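Local coordinates for protein nucleoporin nup120 (Schizosaccharomyces pombe, PDB 4GQ2) that serves as a structural component of the nuclear pore complex, whose nucleoporins can also dock transiently associated nuclear transport factors, at residues A[116-130]-A[174-186]. Residues are numbered along the deposited sequence; the frame is centred on the assembly and turned at random.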
# COMPACT_ATOMS: atom_id res chain seq x y z
N VAL A 116 -14.21 32.60 -9.62
CA VAL A 116 -14.11 32.29 -8.20
C VAL A 116 -13.05 33.19 -7.56
O VAL A 116 -11.92 33.26 -8.02
CB VAL A 116 -13.74 30.80 -7.95
CG1 VAL A 116 -13.70 30.50 -6.46
CG2 VAL A 116 -14.73 29.86 -8.64
N ALA A 117 -13.44 33.89 -6.50
CA ALA A 117 -12.54 34.81 -5.82
C ALA A 117 -12.72 34.67 -4.31
O ALA A 117 -13.83 34.47 -3.83
CB ALA A 117 -12.81 36.24 -6.26
N PHE A 118 -11.61 34.77 -3.59
CA PHE A 118 -11.60 34.55 -2.15
C PHE A 118 -11.24 35.82 -1.38
O PHE A 118 -10.50 36.67 -1.88
CB PHE A 118 -10.59 33.46 -1.81
CG PHE A 118 -11.08 32.06 -2.03
CD1 PHE A 118 -11.23 31.56 -3.32
CD2 PHE A 118 -11.35 31.23 -0.95
CE1 PHE A 118 -11.68 30.26 -3.51
CE2 PHE A 118 -11.79 29.93 -1.14
CZ PHE A 118 -11.95 29.44 -2.43
N SER A 119 -11.75 35.92 -0.16
CA SER A 119 -11.35 36.97 0.77
C SER A 119 -11.49 36.48 2.21
O SER A 119 -12.31 35.60 2.50
CB SER A 119 -12.17 38.24 0.55
OG SER A 119 -11.55 39.34 1.20
N PHE A 120 -10.70 37.05 3.11
CA PHE A 120 -10.68 36.63 4.50
C PHE A 120 -10.88 37.79 5.47
O PHE A 120 -10.20 38.82 5.36
CB PHE A 120 -9.36 35.90 4.80
CG PHE A 120 -9.27 35.36 6.20
CD1 PHE A 120 -9.95 34.20 6.56
CD2 PHE A 120 -8.48 36.00 7.15
CE1 PHE A 120 -9.86 33.70 7.85
CE2 PHE A 120 -8.39 35.51 8.44
CZ PHE A 120 -9.08 34.36 8.79
N SER A 121 -11.81 37.62 6.41
CA SER A 121 -12.10 38.61 7.46
C SER A 121 -11.34 38.29 8.74
O SER A 121 -11.40 37.16 9.24
CB SER A 121 -13.60 38.64 7.77
OG SER A 121 -14.01 37.46 8.45
N GLU A 122 -10.64 39.29 9.28
CA GLU A 122 -9.90 39.12 10.53
C GLU A 122 -10.84 38.83 11.70
O GLU A 122 -10.74 37.77 12.32
CB GLU A 122 -9.02 40.34 10.81
CG GLU A 122 -7.83 40.46 9.86
CD GLU A 122 -6.59 41.02 10.53
OE1 GLU A 122 -6.71 41.72 11.56
OE2 GLU A 122 -5.48 40.76 10.02
N HIS A 123 -11.76 39.76 11.98
CA HIS A 123 -12.83 39.52 12.94
C HIS A 123 -13.74 38.44 12.40
O HIS A 123 -13.93 38.33 11.19
CB HIS A 123 -13.60 40.81 13.22
CG HIS A 123 -14.70 40.66 14.26
ND1 HIS A 123 -15.99 40.95 14.00
CD2 HIS A 123 -14.66 40.22 15.59
CE1 HIS A 123 -16.73 40.72 15.09
NE2 HIS A 123 -15.92 40.27 16.07
N SER A 124 -14.27 37.62 13.31
CA SER A 124 -15.12 36.46 12.99
C SER A 124 -14.39 35.30 12.29
O SER A 124 -14.99 34.24 12.05
CB SER A 124 -16.39 36.86 12.22
OG SER A 124 -16.10 37.20 10.87
N ASP A 125 -13.11 35.50 11.99
CA ASP A 125 -12.21 34.44 11.49
C ASP A 125 -12.86 33.52 10.44
O ASP A 125 -12.84 32.30 10.57
CB ASP A 125 -11.68 33.61 12.67
CG ASP A 125 -10.33 32.96 12.38
OD1 ASP A 125 -9.31 33.68 12.35
OD2 ASP A 125 -10.30 31.72 12.20
N THR A 126 -13.44 34.14 9.41
CA THR A 126 -14.16 33.40 8.36
C THR A 126 -13.66 33.73 6.95
O THR A 126 -13.28 34.87 6.67
CB THR A 126 -15.70 33.57 8.46
OG1 THR A 126 -16.31 33.19 7.23
CG2 THR A 126 -16.08 35.01 8.77
N THR A 127 -13.67 32.72 6.09
CA THR A 127 -13.27 32.87 4.70
C THR A 127 -14.50 33.02 3.81
O THR A 127 -15.51 32.34 4.00
CB THR A 127 -12.40 31.68 4.22
OG1 THR A 127 -11.28 31.51 5.10
CG2 THR A 127 -11.87 31.91 2.81
N ILE A 128 -14.39 33.91 2.83
CA ILE A 128 -15.48 34.25 1.91
C ILE A 128 -15.15 33.80 0.49
O ILE A 128 -14.01 33.93 0.05
CB ILE A 128 -15.76 35.78 1.96
CG1 ILE A 128 -16.79 36.11 3.04
CG2 ILE A 128 -16.22 36.32 0.62
CD1 ILE A 128 -16.23 36.23 4.44
N ILE A 129 -16.13 33.24 -0.21
CA ILE A 129 -16.00 33.00 -1.64
C ILE A 129 -17.02 33.80 -2.45
O ILE A 129 -18.23 33.73 -2.20
CB ILE A 129 -16.16 31.51 -2.01
CG1 ILE A 129 -15.24 30.64 -1.16
CG2 ILE A 129 -15.86 31.29 -3.50
CD1 ILE A 129 -15.67 29.19 -1.14
N TYR A 130 -16.51 34.57 -3.42
CA TYR A 130 -17.33 35.16 -4.47
C TYR A 130 -17.32 34.23 -5.68
O TYR A 130 -16.25 33.83 -6.15
CB TYR A 130 -16.75 36.51 -4.91
CG TYR A 130 -16.66 37.57 -3.84
CD1 TYR A 130 -17.76 38.38 -3.54
CD2 TYR A 130 -15.47 37.79 -3.16
CE1 TYR A 130 -17.67 39.37 -2.56
CE2 TYR A 130 -15.37 38.77 -2.18
CZ TYR A 130 -16.47 39.55 -1.89
OH TYR A 130 -16.36 40.53 -0.92
N ASP A 174 -16.34 39.05 -16.79
CA ASP A 174 -15.20 38.37 -17.38
C ASP A 174 -14.10 38.05 -16.36
O ASP A 174 -13.68 36.90 -16.23
CB ASP A 174 -14.64 39.21 -18.53
CG ASP A 174 -13.71 38.42 -19.43
OD1 ASP A 174 -14.11 37.34 -19.91
OD2 ASP A 174 -12.59 38.90 -19.66
N LEU A 175 -13.64 39.06 -15.64
CA LEU A 175 -12.61 38.86 -14.62
C LEU A 175 -13.04 39.46 -13.29
O LEU A 175 -13.81 40.43 -13.26
CB LEU A 175 -11.27 39.45 -15.07
CG LEU A 175 -10.59 38.87 -16.33
CD1 LEU A 175 -9.50 39.80 -16.83
CD2 LEU A 175 -10.03 37.48 -16.07
N MET A 176 -12.57 38.86 -12.20
CA MET A 176 -12.87 39.33 -10.85
C MET A 176 -11.61 39.63 -10.07
O MET A 176 -10.55 39.05 -10.33
CB MET A 176 -13.67 38.29 -10.07
CG MET A 176 -14.87 37.68 -10.78
SD MET A 176 -15.43 36.19 -9.94
CE MET A 176 -16.20 36.85 -8.46
N ALA A 177 -11.73 40.52 -9.10
CA ALA A 177 -10.71 40.71 -8.07
C ALA A 177 -11.37 41.18 -6.79
O ALA A 177 -11.83 42.32 -6.70
CB ALA A 177 -9.63 41.69 -8.53
N ALA A 178 -11.44 40.28 -5.81
CA ALA A 178 -11.92 40.59 -4.48
C ALA A 178 -11.11 41.75 -3.90
O ALA A 178 -9.88 41.75 -3.95
CB ALA A 178 -11.81 39.37 -3.58
N ILE A 179 -11.80 42.75 -3.37
CA ILE A 179 -11.14 43.90 -2.75
C ILE A 179 -11.11 43.70 -1.23
O ILE A 179 -10.16 44.10 -0.56
CB ILE A 179 -11.86 45.22 -3.12
CG1 ILE A 179 -11.77 45.49 -4.63
CG2 ILE A 179 -11.32 46.40 -2.31
CD1 ILE A 179 -10.39 45.32 -5.24
N SER A 180 -12.16 43.05 -0.73
CA SER A 180 -12.37 42.84 0.70
C SER A 180 -13.49 41.82 0.89
O SER A 180 -13.99 41.24 -0.07
CB SER A 180 -12.76 44.16 1.37
OG SER A 180 -14.04 44.58 0.93
N THR A 181 -13.89 41.64 2.15
CA THR A 181 -14.99 40.75 2.49
C THR A 181 -16.36 41.30 2.11
O THR A 181 -17.37 40.63 2.29
CB THR A 181 -14.99 40.37 3.99
OG1 THR A 181 -14.60 41.51 4.78
CG2 THR A 181 -14.03 39.22 4.24
N SER A 182 -16.39 42.52 1.57
CA SER A 182 -17.66 43.12 1.17
C SER A 182 -17.58 43.81 -0.19
O SER A 182 -18.60 44.21 -0.75
CB SER A 182 -18.15 44.10 2.24
OG SER A 182 -17.26 45.20 2.37
N GLU A 183 -16.36 43.94 -0.72
CA GLU A 183 -16.15 44.62 -2.00
C GLU A 183 -15.44 43.75 -3.02
O GLU A 183 -14.47 43.06 -2.70
CB GLU A 183 -15.35 45.92 -1.79
CG GLU A 183 -16.10 47.02 -1.03
CD GLU A 183 -15.17 47.98 -0.33
OE1 GLU A 183 -14.48 47.57 0.63
OE2 GLU A 183 -15.13 49.16 -0.73
N ILE A 184 -15.93 43.79 -4.25
CA ILE A 184 -15.32 43.08 -5.37
C ILE A 184 -15.43 43.91 -6.66
O ILE A 184 -16.41 44.62 -6.87
CB ILE A 184 -15.93 41.67 -5.56
CG1 ILE A 184 -15.24 40.93 -6.71
CG2 ILE A 184 -17.43 41.74 -5.79
CD1 ILE A 184 -15.11 39.44 -6.50
N CYS A 185 -14.40 43.82 -7.50
CA CYS A 185 -14.44 44.40 -8.83
C CYS A 185 -14.64 43.33 -9.88
O CYS A 185 -14.07 42.25 -9.81
CB CYS A 185 -13.15 45.16 -9.12
SG CYS A 185 -12.91 46.60 -8.06
N VAL A 186 -15.47 43.65 -10.87
CA VAL A 186 -15.78 42.75 -11.97
C VAL A 186 -15.66 43.53 -13.28
O VAL A 186 -16.31 44.55 -13.47
CB VAL A 186 -17.21 42.16 -11.82
CG1 VAL A 186 -17.55 41.26 -13.00
CG2 VAL A 186 -17.35 41.42 -10.51
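With CG beside its backbone N and anti to the carbonyl carbon (chi1 -61°), Tyr130 reaches across to the 179-182 turn, while Ile184, its CG1 anti to the backbone N (chi1 -178°), brings CD1 over one face of the phenol. Ile184 CD1 lies 4.0 Å from the centroid of the Tyr130 ring, a CH-pi contact; Ile128 CG2 lies over the opposite face, offset toward the rim. A tyrosine suits this place because its ring faces are apolar yet its end carries a hydroxyl: Tyr130 OH donates to Ser180 O at 2.6 Å, the carbonyl oxygen lying at the ring edge. Each hairpin is the first two strands of a four-stranded antiparallel sheet; the two sheets pack as neighbouring blades of the beta-propeller, and strands 116-121 and 174-178 run parallel, 5° apart. Between blades small side chains permit close approach: Ala117 CB meets Ala178 CB at 4.2 Å, with Ile184 CD1 filling in beside Ala117. Met176, an unbranched chain bent at chi3, places CE 3.6 Å from Tyr130 CB. Thr181 serves two ways: CG2 packs on Ser121 CB and Ile128 CD1, while its backbone O is hydrogen-bonded to Tyr140 OH. Ser180 OG shapes the turn itself, accepting from Ser182 N in an ST turn and donating to Glu183 OE1.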